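Local coordinates for peptidase S9 prolyl oligopeptidase catalytic domain-containing protein (Pyrococcus horikoshii, PDB 4HXF) that probably works as a serine peptidase of the acylaminoacyl peptidase type, assembling into a hexamer that screens which substrates reach its active sites, at residues A[145-150]-A[170-175]; A[282-287]-A[389-394]; A[354-359]-A[411-416]; A[440-445]-A[477-482]. One frame throughout, in Å; residues are numbered along the deposited sequence. Where two conformers were deposited one is given.

Contact 1: A[145-150]-A[170-175]; sequences GFFDGE and KPRFSS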
loop_
_atom_site.group_PDB
_atom_site.type_symbol
_atom_site.label_atom_id
_atom_site.label_comp_id
_atom_site.label_asym_id
_atom_site.label_seq_id
_atom_site.Cartn_x
_atom_site.Cartn_y
_atom_site.Cartn_z
ATOM N N GLY A 145 -10.462 27.485 -11.717
ATOM C CA GLY A 145 -9.858 27.598 -10.426
ATOM C C GLY A 145 -9.195 28.976 -10.188
ATOM O O GLY A 145 -9.441 29.974 -10.946
ATOM N N PHE A 146 -8.310 29.045 -9.232
ATOM C CA PHE A 146 -7.466 30.250 -9.046
ATOM C C PHE A 146 -6.450 30.284 -10.176
ATOM O O PHE A 146 -5.775 29.268 -10.466
ATOM C CB PHE A 146 -6.761 30.310 -7.701
ATOM C CG PHE A 146 -7.669 30.566 -6.563
ATOM C CD1 PHE A 146 -8.316 29.516 -5.900
ATOM C CD2 PHE A 146 -7.970 31.867 -6.189
ATOM C CE1 PHE A 146 -9.147 29.739 -4.806
ATOM C CE2 PHE A 146 -8.840 32.104 -5.129
ATOM C CZ PHE A 146 -9.393 31.035 -4.387
ATOM N N PHE A 147 -6.282 31.460 -10.810
ATOM C CA PHE A 147 -5.302 31.505 -11.868
ATOM C C PHE A 147 -3.869 31.339 -11.445
ATOM O O PHE A 147 -3.064 30.800 -12.208
ATOM C CB PHE A 147 -5.474 32.824 -12.671
ATOM C CG PHE A 147 -6.585 32.770 -13.724
ATOM C CD1 PHE A 147 -7.559 33.779 -13.825
ATOM C CD2 PHE A 147 -6.546 31.808 -14.686
ATOM C CE1 PHE A 147 -8.470 33.746 -14.826
ATOM C CE2 PHE A 147 -7.462 31.773 -15.744
ATOM C CZ PHE A 147 -8.415 32.780 -15.833
ATOM N N ASP A 148 -3.492 31.865 -10.293
ATOM C CA ASP A 148 -2.146 31.673 -9.826
ATOM C C ASP A 148 -1.063 32.073 -10.855
ATOM O O ASP A 148 -0.153 31.295 -11.087
ATOM C CB ASP A 148 -2.032 30.231 -9.347
ATOM C CG ASP A 148 -0.852 30.001 -8.384
ATOM O OD1 ASP A 148 -0.316 30.945 -7.757
ATOM O OD2 ASP A 148 -0.477 28.828 -8.466
ATOM N N GLY A 149 -1.308 33.216 -11.471
ATOM C CA GLY A 149 -0.362 33.760 -12.436
ATOM C C GLY A 149 -0.412 33.040 -13.800
ATOM O O GLY A 149 0.532 33.191 -14.531
ATOM N N GLU A 150 -1.494 32.310 -14.136
ATOM C CA GLU A 150 -1.577 31.508 -15.344
ATOM C C GLU A 150 -1.094 32.255 -16.601
ATOM O O GLU A 150 -1.581 33.368 -16.806
ATOM C CB GLU A 150 -3.029 31.102 -15.551
ATOM C CG GLU A 150 -3.293 30.246 -16.806
ATOM C CD GLU A 150 -4.657 29.554 -16.748
ATOM O OE1 GLU A 150 -5.036 28.990 -15.655
ATOM O OE2 GLU A 150 -5.291 29.573 -17.844
ATOM N N LYS A 170 1.759 32.844 -23.982
ATOM C CA LYS A 170 1.014 34.074 -24.123
ATOM C C LYS A 170 0.280 34.374 -22.845
ATOM O O LYS A 170 0.223 33.534 -21.957
ATOM C CB LYS A 170 -0.010 33.922 -25.265
ATOM C CG LYS A 170 0.635 33.927 -26.612
ATOM C CD LYS A 170 1.298 35.257 -27.044
ATOM C CE LYS A 170 1.749 35.243 -28.496
ATOM N NZ LYS A 170 2.577 36.478 -28.686
ATOM N N PRO A 171 -0.268 35.604 -22.733
ATOM C CA PRO A 171 -1.152 35.854 -21.589
ATOM C C PRO A 171 -2.297 34.897 -21.388
ATOM O O PRO A 171 -2.644 34.133 -22.347
ATOM C CB PRO A 171 -1.687 37.284 -21.922
ATOM C CG PRO A 171 -0.625 37.860 -22.773
ATOM C CD PRO A 171 -0.181 36.731 -23.674
ATOM N N ARG A 172 -2.814 34.766 -20.132
ATOM C CA ARG A 172 -3.935 33.891 -19.813
ATOM C C ARG A 172 -5.110 34.200 -20.795
ATOM O O ARG A 172 -5.253 35.381 -21.256
ATOM C CB ARG A 172 -4.429 33.976 -18.270
ATOM C CG ARG A 172 -5.050 35.224 -17.887
ATOM C CD ARG A 172 -5.364 35.161 -16.353
ATOM N NE ARG A 172 -4.116 35.307 -15.709
ATOM C CZ ARG A 172 -3.990 35.726 -14.444
ATOM N NH1 ARG A 172 -5.050 35.981 -13.793
ATOM N NH2 ARG A 172 -2.835 35.904 -13.915
ATOM N N PHE A 173 -5.880 33.178 -21.076
ATOM C CA PHE A 173 -7.055 33.233 -21.914
ATOM C C PHE A 173 -6.724 33.546 -23.367
ATOM O O PHE A 173 -7.571 34.072 -24.066
ATOM C CB PHE A 173 -8.013 34.265 -21.276
ATOM C CG PHE A 173 -9.163 33.702 -20.574
ATOM C CD1 PHE A 173 -10.438 33.969 -21.002
ATOM C CD2 PHE A 173 -8.970 32.869 -19.529
ATOM C CE1 PHE A 173 -11.516 33.408 -20.334
ATOM C CE2 PHE A 173 -10.047 32.346 -18.835
ATOM C CZ PHE A 173 -11.285 32.668 -19.226
ATOM N N SER A 174 -5.557 33.130 -23.861
ATOM C CA SER A 174 -5.232 33.155 -25.259
ATOM C C SER A 174 -5.646 31.875 -25.911
ATOM O O SER A 174 -5.856 30.805 -25.274
ATOM C CB SER A 174 -3.763 33.464 -25.497
ATOM O OG SER A 174 -3.376 34.770 -24.960
ATOM N N SER A 175 -5.847 31.926 -27.205
ATOM C CA SER A 175 -6.213 30.738 -27.965
ATOM C C SER A 175 -5.411 30.678 -29.282
ATOM O O SER A 175 -4.799 31.650 -29.713
ATOM C CB SER A 175 -7.731 30.648 -28.223
ATOM O OG SER A 175 -8.089 31.688 -29.026
HETATM O O HOH W 1 -5.025 30.600 -20.280
HETATM O O HOH W 2 -0.407 35.862 -15.641
#
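Two tight turns of a beta-propeller meet where Arg172 and Phe173 pack against Phe147, Gly149 and Glu150. The type I' turn from Phe147 to Glu150 leads into strand 151-158, and the type II turn from Pro171 to Ser174 carries the chain out of strand 163-171 into the next blade. Arg172 does most of the work. Its CD methylene sits over the centre of the Phe147 ring, 3.6 Å from the centroid, a CH-pi contact, while NH1 comes to 3.3 Å from Phe147 CD1. Because the chain bends at chi3 (74°), the guanidinium folds back over Phe147 CB, its plane 44° from that of the ring. NH2 then passes 3.6 Å from Gly149 CA, where positive phi suits a glycine, and forms a salt bridge with Glu134. NE gives only a weak bond to Glu150 O at 3.4 Å, reinforced by a water that joins the same oxygen to Arg172 NH2. A leucine here would probably lose both links to Glu150 O and leave Glu134 without its charged mate. The Glu150 carboxylate is paired with Arg125 and Arg107 rather than with Arg172. The rings of Phe147 and Phe173 meet rim to rim with planes at 83°, CZ of Phe147 lying 3.4 Å from CE2 of Phe173. A second water accepts from Phe173 N at 2.8 Å and donates to Glu150 OE2.

Contact 2: A[282-287]-A[389-394]; sequences GSVNLY and KGMYGY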
loop_
_atom_site.group_PDB
_atom_site.type_symbol
_atom_site.label_atom_id
_atom_site.label_comp_id
_atom_site.label_asym_id
_atom_site.label_seq_id
_atom_site.Cartn_x
_atom_site.Cartn_y
_atom_site.Cartn_z
ATOM N N GLY A 282 -35.888 30.098 -29.355
ATOM C CA GLY A 282 -35.926 28.809 -28.635
ATOM C C GLY A 282 -35.244 27.617 -29.255
ATOM O O GLY A 282 -35.044 26.635 -28.566
ATOM N N SER A 283 -34.872 27.694 -30.512
ATOM C CA SER A 283 -34.188 26.653 -31.249
ATOM C C SER A 283 -32.721 27.081 -31.432
ATOM O O SER A 283 -32.374 28.316 -31.413
ATOM C CB SER A 283 -34.869 26.496 -32.608
ATOM O OG SER A 283 -36.199 26.024 -32.424
ATOM N N VAL A 284 -31.863 26.101 -31.685
ATOM C CA VAL A 284 -30.520 26.357 -32.196
ATOM C C VAL A 284 -30.490 25.588 -33.538
ATOM O O VAL A 284 -30.516 24.356 -33.532
ATOM C CB VAL A 284 -29.388 26.010 -31.266
ATOM C CG1 VAL A 284 -28.034 26.107 -31.928
ATOM C CG2 VAL A 284 -29.489 26.845 -29.991
ATOM N N ASN A 285 -30.431 26.318 -34.632
ATOM C CA ASN A 285 -30.672 25.788 -35.976
ATOM C C ASN A 285 -29.402 25.813 -36.809
ATOM O O ASN A 285 -28.616 26.755 -36.653
ATOM C CB ASN A 285 -31.763 26.585 -36.706
ATOM C CG ASN A 285 -33.148 26.431 -36.081
ATOM O OD1 ASN A 285 -33.535 25.310 -35.681
ATOM N ND2 ASN A 285 -33.852 27.574 -35.935
ATOM N N LEU A 286 -29.190 24.820 -37.651
ATOM C CA LEU A 286 -28.005 24.625 -38.544
ATOM C C LEU A 286 -28.236 25.089 -39.974
ATOM O O LEU A 286 -29.259 24.803 -40.624
ATOM C CB LEU A 286 -27.604 23.112 -38.577
ATOM C CG LEU A 286 -26.350 22.742 -39.409
ATOM C CD1 LEU A 286 -25.072 23.437 -38.819
ATOM C CD2 LEU A 286 -26.158 21.222 -39.317
ATOM N N TYR A 287 -27.266 25.887 -40.423
ATOM C CA TYR A 287 -27.207 26.469 -41.746
ATOM C C TYR A 287 -25.831 26.222 -42.356
ATOM O O TYR A 287 -24.887 25.877 -41.678
ATOM C CB TYR A 287 -27.401 28.008 -41.632
ATOM C CG TYR A 287 -28.748 28.408 -41.091
ATOM C CD1 TYR A 287 -28.952 28.525 -39.756
ATOM C CD2 TYR A 287 -29.852 28.561 -41.902
ATOM C CE1 TYR A 287 -30.201 28.864 -39.263
ATOM C CE2 TYR A 287 -31.142 28.844 -41.411
ATOM C CZ TYR A 287 -31.276 29.034 -40.054
ATOM O OH TYR A 287 -32.519 29.353 -39.589
ATOM N N LYS A 389 -28.617 36.676 -21.040
ATOM C CA LYS A 389 -28.719 36.290 -22.463
ATOM C C LYS A 389 -28.576 34.738 -22.618
ATOM O O LYS A 389 -27.934 34.220 -23.575
ATOM C CB LYS A 389 -27.647 37.001 -23.301
ATOM C CG LYS A 389 -28.014 37.058 -24.809
ATOM C CD LYS A 389 -26.915 37.735 -25.622
ATOM C CE LYS A 389 -27.261 37.732 -27.056
ATOM N NZ LYS A 389 -26.139 38.199 -27.970
ATOM N N GLY A 390 -29.306 34.007 -21.764
ATOM C CA GLY A 390 -29.656 32.627 -22.029
ATOM C C GLY A 390 -30.899 32.456 -22.888
ATOM O O GLY A 390 -31.463 33.439 -23.345
ATOM N N MET A 391 -31.325 31.210 -23.071
ATOM C CA MET A 391 -32.484 31.001 -23.915
ATOM C C MET A 391 -33.118 29.655 -23.569
ATOM O O MET A 391 -32.393 28.631 -23.480
ATOM C CB MET A 391 -32.059 31.002 -25.374
ATOM C CG MET A 391 -33.271 31.001 -26.348
ATOM S SD MET A 391 -32.815 30.951 -28.072
ATOM C CE MET A 391 -32.255 29.239 -28.156
ATOM N N TYR A 392 -34.422 29.656 -23.306
ATOM C CA TYR A 392 -35.185 28.442 -23.187
ATOM C C TYR A 392 -35.882 28.156 -24.534
ATOM O O TYR A 392 -36.060 29.016 -25.387
ATOM C CB TYR A 392 -36.325 28.576 -22.166
ATOM C CG TYR A 392 -35.922 28.355 -20.698
ATOM C CD1 TYR A 392 -36.585 29.047 -19.694
ATOM C CD2 TYR A 392 -35.011 27.391 -20.334
ATOM C CE1 TYR A 392 -36.259 28.875 -18.361
ATOM C CE2 TYR A 392 -34.696 27.183 -18.978
ATOM C CZ TYR A 392 -35.373 27.930 -18.000
ATOM O OH TYR A 392 -35.021 27.706 -16.700
ATOM N N GLY A 393 -36.220 26.878 -24.636
ATOM C CA GLY A 393 -37.021 26.432 -25.752
ATOM C C GLY A 393 -36.999 24.925 -25.893
ATOM O O GLY A 393 -37.816 24.209 -25.240
ATOM N N TYR A 394 -36.149 24.458 -26.795
ATOM C CA TYR A 394 -36.180 23.042 -27.261
ATOM C C TYR A 394 -34.956 22.193 -26.986
ATOM O O TYR A 394 -34.512 21.414 -27.829
ATOM C CB TYR A 394 -36.618 23.016 -28.727
ATOM C CG TYR A 394 -37.895 23.775 -28.945
ATOM C CD1 TYR A 394 -37.897 24.969 -29.727
ATOM C CD2 TYR A 394 -39.069 23.274 -28.526
ATOM C CE1 TYR A 394 -39.077 25.715 -29.921
ATOM C CE2 TYR A 394 -40.246 24.003 -28.701
ATOM C CZ TYR A 394 -40.243 25.162 -29.464
ATOM O OH TYR A 394 -41.477 25.776 -29.588
#
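Gly282 and Gly393 bring their backbones together so closely that their CA atoms are 3.9 Å apart. A CB on Gly393 would run into Gly282 O, and one on Gly282 would press against Gly393 CA. The carbonyl of Gly282 accepts from Tyr394 N at 3.0 Å, the donor tilted 26° from the carbonyl plane. Trp302 NE1 reaches the same oxygen, which is thus held by two donors. Next to this bond, Gly282 CA makes a C-H...O contact of 3.3 Å with Tyr392 O. This is a seam between the two domains: Gly282 leads into strand 283-289 of a propeller blade, while 389-394 is in the loop that follows strand 378-384 of the alpha/beta-hydrolase domain. The long Met391 suits this tight part: CG anti to the backbone N (chi1 -171°) and an extended chi2 carry SD to Gly282 N, where it takes a weak N-H...S bond of 3.4 Å. The bend at chi3 then swings the CE methyl to 3.4 Å from Ser283 O. Packing slackens only farther along the strand, where Met391 CE and Val284 CG2 are 4.1 Å apart. Ser283 OG, 3.4 Å from Tyr394 CD1, is bonded to Gly299 O, and Tyr394 OH to Trp366.

Contact 3: A[354-359]-A[411-416]; sequences FRFKSI and VYVNPR
The Phe354 ring presents its edge to Val411, with CG2 near the ring plane and 4.3 Å from CZ. Phe356 meets Val413 more closely and obliquely, its CE1 being 3.7 Å from CG1, and the two side chains cross at about a right angle. The third flat group, the Arg416 guanidinium, has Ile359 CD1 over one face and Ser358 O at its edge, in plane. That carbonyl takes a weak bond from NH2 at 3.1 Å, with an N-H...O angle of 127°; the stronger partners of the arginine are Asp440 at NH2 and Asp360 at NH1. The bend at chi3 (68°) turns the guanidinium toward Ser358. In the mixed sheet of the alpha/beta-hydrolase domain, strands 352-358 and 409-413 are not neighbours: strand 361-368 runs between them, antiparallel to both. The side chains therefore meet across the intervening strand, beneath helix 436-451, whose Leu451 touches Phe354 and whose Glu436 touches Arg416. Aromatic rings suit this span, being long enough to reach the branched valines. An alanine in place of Phe356 would probably open a gap between Val413 and helix 436-451. Ser358 OG, 4.1 Å from Arg416 NH2, is itself bonded to Asp440 and Asn443.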
loop_
_atom_site.group_PDB
_atom_site.type_symbol
_atom_site.label_atom_id
_atom_site.label_comp_id
_atom_site.label_asym_id
_atom_site.label_seq_id
_atom_site.Cartn_x
_atom_site.Cartn_y
_atom_site.Cartn_z
ATOM N N PHE A 354 -46.722 29.195 -26.418
ATOM C CA PHE A 354 -47.736 30.272 -26.453
ATOM C C PHE A 354 -47.092 31.615 -26.582
ATOM O O PHE A 354 -45.969 31.835 -26.163
ATOM C CB PHE A 354 -48.683 30.290 -25.244
ATOM C CG PHE A 354 -48.030 30.604 -23.920
ATOM C CD1 PHE A 354 -48.195 31.876 -23.276
ATOM C CD2 PHE A 354 -47.301 29.621 -23.192
ATOM C CE1 PHE A 354 -47.574 32.163 -22.047
ATOM C CE2 PHE A 354 -46.740 29.930 -21.954
ATOM C CZ PHE A 354 -46.882 31.198 -21.352
ATOM N N ARG A 355 -47.790 32.522 -27.264
ATOM C CA ARG A 355 -47.347 33.893 -27.294
ATOM C C ARG A 355 -48.092 34.727 -26.269
ATOM O O ARG A 355 -49.275 34.431 -25.902
ATOM C CB ARG A 355 -47.691 34.434 -28.706
ATOM C CG ARG A 355 -46.919 33.778 -29.806
ATOM C CD ARG A 355 -45.490 34.157 -29.822
ATOM N NE ARG A 355 -45.290 35.467 -30.387
ATOM C CZ ARG A 355 -44.124 36.103 -30.506
ATOM N NH1 ARG A 355 -43.001 35.612 -30.017
ATOM N NH2 ARG A 355 -44.080 37.282 -31.130
ATOM N N PHE A 356 -47.476 35.796 -25.823
ATOM C CA PHE A 356 -48.140 36.703 -24.893
ATOM C C PHE A 356 -47.600 38.110 -25.058
ATOM O O PHE A 356 -46.440 38.293 -25.466
ATOM C CB PHE A 356 -47.986 36.170 -23.440
ATOM C CG PHE A 356 -46.572 36.174 -22.878
ATOM C CD1 PHE A 356 -45.691 35.084 -23.086
ATOM C CD2 PHE A 356 -46.125 37.233 -22.112
ATOM C CE1 PHE A 356 -44.408 35.143 -22.564
ATOM C CE2 PHE A 356 -44.849 37.249 -21.536
ATOM C CZ PHE A 356 -44.016 36.192 -21.773
ATOM N N LYS A 357 -48.390 39.075 -24.631
ATOM C CA LYS A 357 -47.961 40.458 -24.692
ATOM C C LYS A 357 -47.384 40.875 -23.339
ATOM O O LYS A 357 -47.884 40.544 -22.291
ATOM C CB LYS A 357 -49.116 41.347 -25.120
ATOM C CG LYS A 357 -49.612 41.067 -26.546
ATOM C CD LYS A 357 -50.957 41.698 -26.775
ATOM C CE LYS A 357 -51.500 41.303 -28.144
ATOM N NZ LYS A 357 -50.834 40.026 -28.545
ATOM N N SER A 358 -46.347 41.678 -23.409
ATOM C CA SER A 358 -45.764 42.258 -22.220
ATOM C C SER A 358 -45.268 43.656 -22.503
ATOM O O SER A 358 -44.233 43.833 -23.129
ATOM C CB SER A 358 -44.655 41.379 -21.727
ATOM O OG SER A 358 -44.186 41.921 -20.480
ATOM N N ILE A 359 -45.992 44.621 -21.960
ATOM C CA ILE A 359 -45.627 46.051 -22.051
ATOM C C ILE A 359 -45.764 46.353 -23.583
ATOM O O ILE A 359 -46.869 46.209 -24.153
ATOM C CB ILE A 359 -44.270 46.424 -21.377
ATOM C CG1 ILE A 359 -44.212 45.897 -19.920
ATOM C CG2 ILE A 359 -44.085 47.985 -21.384
ATOM C CD1 ILE A 359 -42.848 46.161 -19.266
ATOM N N VAL A 411 -43.809 26.129 -16.270
ATOM C CA VAL A 411 -43.995 27.311 -17.128
ATOM C C VAL A 411 -42.691 28.063 -17.223
ATOM O O VAL A 411 -41.973 28.239 -16.266
ATOM C CB VAL A 411 -45.160 28.209 -16.683
ATOM C CG1 VAL A 411 -45.026 28.793 -15.359
ATOM C CG2 VAL A 411 -45.400 29.363 -17.739
ATOM N N TYR A 412 -42.389 28.556 -18.401
ATOM C CA TYR A 412 -41.112 29.249 -18.622
ATOM C C TYR A 412 -41.172 30.140 -19.913
ATOM O O TYR A 412 -41.895 29.806 -20.875
ATOM C CB TYR A 412 -39.980 28.243 -18.728
ATOM C CG TYR A 412 -40.034 27.148 -19.799
ATOM C CD1 TYR A 412 -40.616 25.914 -19.568
ATOM C CD2 TYR A 412 -39.521 27.368 -21.042
ATOM C CE1 TYR A 412 -40.648 24.989 -20.570
ATOM C CE2 TYR A 412 -39.510 26.357 -22.040
ATOM C CZ TYR A 412 -40.073 25.163 -21.726
ATOM O OH TYR A 412 -40.042 24.229 -22.761
ATOM N N VAL A 413 -40.503 31.301 -19.848
ATOM C CA VAL A 413 -40.567 32.228 -20.988
ATOM C C VAL A 413 -39.178 32.702 -21.335
ATOM O O VAL A 413 -38.221 32.533 -20.579
ATOM C CB VAL A 413 -41.500 33.468 -20.682
ATOM C CG1 VAL A 413 -42.872 32.922 -20.096
ATOM C CG2 VAL A 413 -40.806 34.526 -19.687
ATOM N N ASN A 414 -39.103 33.416 -22.488
ATOM C CA ASN A 414 -37.864 34.142 -22.830
ATOM C C ASN A 414 -38.119 35.653 -22.664
ATOM O O ASN A 414 -38.652 36.324 -23.580
ATOM C CB ASN A 414 -37.439 33.806 -24.255
ATOM C CG ASN A 414 -36.692 32.488 -24.362
ATOM O OD1 ASN A 414 -35.969 32.118 -23.421
ATOM N ND2 ASN A 414 -36.793 31.776 -25.534
ATOM N N PRO A 415 -37.780 36.207 -21.500
ATOM C CA PRO A 415 -38.067 37.655 -21.318
ATOM C C PRO A 415 -37.081 38.455 -22.142
ATOM O O PRO A 415 -36.044 37.907 -22.633
ATOM C CB PRO A 415 -37.780 37.882 -19.834
ATOM C CG PRO A 415 -36.905 36.772 -19.459
ATOM C CD PRO A 415 -37.192 35.547 -20.307
ATOM N N ARG A 416 -37.318 39.744 -22.309
ATOM C CA ARG A 416 -36.281 40.584 -22.885
ATOM C C ARG A 416 -34.985 40.475 -22.093
ATOM O O ARG A 416 -34.924 40.196 -20.896
ATOM C CB ARG A 416 -36.778 42.057 -22.946
ATOM C CG ARG A 416 -36.770 42.814 -21.565
ATOM C CD ARG A 416 -37.635 44.070 -21.668
ATOM N NE ARG A 416 -39.033 43.680 -21.807
ATOM C CZ ARG A 416 -39.977 44.381 -22.365
ATOM N NH1 ARG A 416 -39.752 45.626 -22.814
ATOM N NH2 ARG A 416 -41.182 43.902 -22.459
#

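Contact 4: A[440-445]-A[477-482]; sequences DILNGI and TQSDLF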
loop_
_atom_site.group_PDB
_atom_site.type_symbol
_atom_site.label_atom_id
_atom_site.label_comp_id
_atom_site.label_asym_id
_atom_site.label_seq_id
_atom_site.Cartn_x
_atom_site.Cartn_y
_atom_site.Cartn_z
ATOM N N ASP A 440 -42.037 40.792 -17.700
ATOM C CA ASP A 440 -42.306 39.822 -18.787
ATOM C C ASP A 440 -42.644 38.447 -18.208
ATOM O O ASP A 440 -43.566 37.766 -18.674
ATOM C CB ASP A 440 -41.105 39.661 -19.727
ATOM C CG ASP A 440 -40.778 40.927 -20.561
ATOM O OD1 ASP A 440 -41.634 41.785 -20.752
ATOM O OD2 ASP A 440 -39.594 41.010 -20.915
ATOM N N ILE A 441 -41.929 38.034 -17.173
ATOM C CA ILE A 441 -42.152 36.741 -16.501
ATOM C C ILE A 441 -43.570 36.735 -15.854
ATOM O O ILE A 441 -44.376 35.858 -16.153
ATOM C CB ILE A 441 -41.039 36.434 -15.497
ATOM C CG1 ILE A 441 -39.739 36.164 -16.284
ATOM C CG2 ILE A 441 -41.459 35.210 -14.650
ATOM C CD1 ILE A 441 -38.514 36.226 -15.318
ATOM N N LEU A 442 -43.896 37.817 -15.132
ATOM C CA LEU A 442 -45.256 37.948 -14.581
ATOM C C LEU A 442 -46.366 37.921 -15.616
ATOM O O LEU A 442 -47.397 37.243 -15.463
ATOM C CB LEU A 442 -45.398 39.169 -13.710
ATOM C CG LEU A 442 -44.471 39.256 -12.500
ATOM C CD1 LEU A 442 -44.749 40.551 -11.805
ATOM C CD2 LEU A 442 -44.724 38.068 -11.518
ATOM N N ASN A 443 -46.124 38.603 -16.739
ATOM C CA ASN A 443 -47.135 38.643 -17.794
ATOM C C ASN A 443 -47.289 37.272 -18.495
ATOM O O ASN A 443 -48.394 36.910 -18.889
ATOM C CB ASN A 443 -46.774 39.762 -18.814
ATOM C CG ASN A 443 -47.107 41.156 -18.243
ATOM O OD1 ASN A 443 -48.078 41.290 -17.488
ATOM N ND2 ASN A 443 -46.340 42.184 -18.585
ATOM N N GLY A 444 -46.180 36.536 -18.609
ATOM C CA GLY A 444 -46.227 35.200 -19.141
ATOM C C GLY A 444 -47.001 34.254 -18.285
ATOM O O GLY A 444 -47.812 33.460 -18.746
ATOM N N ILE A 445 -46.761 34.375 -17.006
ATOM C CA ILE A 445 -47.492 33.546 -16.031
ATOM C C ILE A 445 -48.960 33.867 -16.096
ATOM O O ILE A 445 -49.792 32.984 -16.087
ATOM C CB ILE A 445 -46.980 33.806 -14.587
ATOM C CG1 ILE A 445 -45.585 33.385 -14.425
ATOM C CG2 ILE A 445 -47.915 33.113 -13.532
ATOM C CD1 ILE A 445 -44.955 33.884 -13.131
ATOM N N THR A 477 -38.914 38.834 -3.277
ATOM C CA THR A 477 -38.867 40.137 -2.629
ATOM C C THR A 477 -39.817 41.166 -3.226
ATOM O O THR A 477 -40.153 42.170 -2.607
ATOM C CB THR A 477 -37.480 40.821 -2.635
ATOM O OG1 THR A 477 -37.115 41.216 -3.951
ATOM C CG2 THR A 477 -36.361 40.010 -1.951
ATOM N N GLN A 478 -40.342 40.917 -4.467
ATOM C CA GLN A 478 -41.112 41.944 -5.147
ATOM C C GLN A 478 -42.559 41.532 -5.416
ATOM O O GLN A 478 -43.345 42.374 -5.847
ATOM C CB GLN A 478 -40.467 42.233 -6.486
ATOM C CG GLN A 478 -39.028 42.769 -6.418
ATOM C CD GLN A 478 -38.922 44.038 -5.619
ATOM O OE1 GLN A 478 -39.780 44.942 -5.723
ATOM N NE2 GLN A 478 -37.803 44.156 -4.837
ATOM N N SER A 479 -42.926 40.288 -5.181
ATOM C CA SER A 479 -44.254 39.833 -5.498
ATOM C C SER A 479 -44.722 38.946 -4.370
ATOM O O SER A 479 -43.899 38.320 -3.674
ATOM C CB SER A 479 -44.175 38.993 -6.739
ATOM O OG SER A 479 -45.370 38.336 -7.175
ATOM N N ASP A 480 -46.010 38.901 -4.200
ATOM C CA ASP A 480 -46.602 37.986 -3.265
ATOM C C ASP A 480 -47.237 36.792 -3.995
ATOM O O ASP A 480 -47.941 35.986 -3.385
ATOM C CB ASP A 480 -47.660 38.714 -2.380
ATOM C CG ASP A 480 -47.073 39.856 -1.530
ATOM O OD1 ASP A 480 -45.940 39.737 -1.026
ATOM O OD2 ASP A 480 -47.802 40.879 -1.353
ATOM N N LEU A 481 -46.983 36.643 -5.288
ATOM C CA LEU A 481 -47.577 35.565 -6.022
ATOM C C LEU A 481 -47.076 34.178 -5.646
ATOM O O LEU A 481 -47.821 33.244 -5.671
ATOM C CB LEU A 481 -47.330 35.802 -7.552
ATOM C CG LEU A 481 -47.949 34.822 -8.560
ATOM C CD1 LEU A 481 -49.480 34.776 -8.368
ATOM C CD2 LEU A 481 -47.514 35.283 -9.979
ATOM N N PHE A 482 -45.794 34.046 -5.294
ATOM C CA PHE A 482 -45.130 32.758 -5.170
ATOM C C PHE A 482 -45.156 32.175 -3.776
ATOM O O PHE A 482 -45.055 32.893 -2.779
ATOM C CB PHE A 482 -43.692 32.863 -5.657
ATOM C CG PHE A 482 -43.582 33.416 -7.037
ATOM C CD1 PHE A 482 -43.362 34.755 -7.262
ATOM C CD2 PHE A 482 -43.802 32.608 -8.120
ATOM C CE1 PHE A 482 -43.331 35.314 -8.494
ATOM C CE2 PHE A 482 -43.803 33.183 -9.375
ATOM C CZ PHE A 482 -43.577 34.503 -9.589
#
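A single methyl, Leu442 CD2, touches three residues of the facing loop at once, and no hydrogen bond crosses between the segments. It lies 4.2 Å from Leu481 CD2, equally far from Phe482 CZ, and slightly farther from Ser479 OG. One helical turn on, Ile445 adds two further contacts. Its CD1 meets the Phe482 ring at the edge, 3.9 Å from CZ, while its CG2 reaches Leu481 CD2 at 4.2 Å, the two aliphatic side chains approaching tip to tip. Leu481 can point that way because CG stands anti to the backbone N (chi1 -176°). Its own CB also lies over one face of the Phe482 ring, offset toward the rim. The contact joins two elements of the alpha/beta-hydrolase fold: helix 436-451 and the chain leaving helix 467-478, which is the helix of the beta-alpha-beta crossover from strand 460-465 to strand 484-488. Ser479 is the first residue to leave that helix, and its OG accepts from Leu481 N at 3.0 Å in an ST turn, a role for which a short hydroxyl side chain is well suited. The bond spans the bend from which Leu481 and Phe482 face the helix. Phe482 also packs on Ile460 and Ile462 of the central sheet. With branched aliphatic groups and one ring in touch, cohesion probably rests on dispersion and partial burial of apolar surface, with little directional preference.

From the N terminus, contact 1 closes first, a short loop within the propeller where one blade passes to the next. Contact 2 then brings strand 283-289 of a later blade against the hydrolase loop 389-394. Contact 3 opens before contact 2 has closed, so the two cross; it joins the sheet's edge strand 352-358 to strand 409-413 across strand 361-368. Contacts 2 and 3 touch where Tyr392 O and Asn414 ND2 are 2.9 Å apart. Contact 4 follows in series inside the hydrolase domain, linking helix 436-451 to the chain after helix 467-478, and meets contact 3 through Asp440. Contact 1 stands apart, its centre about 40 Å from that of contact 3.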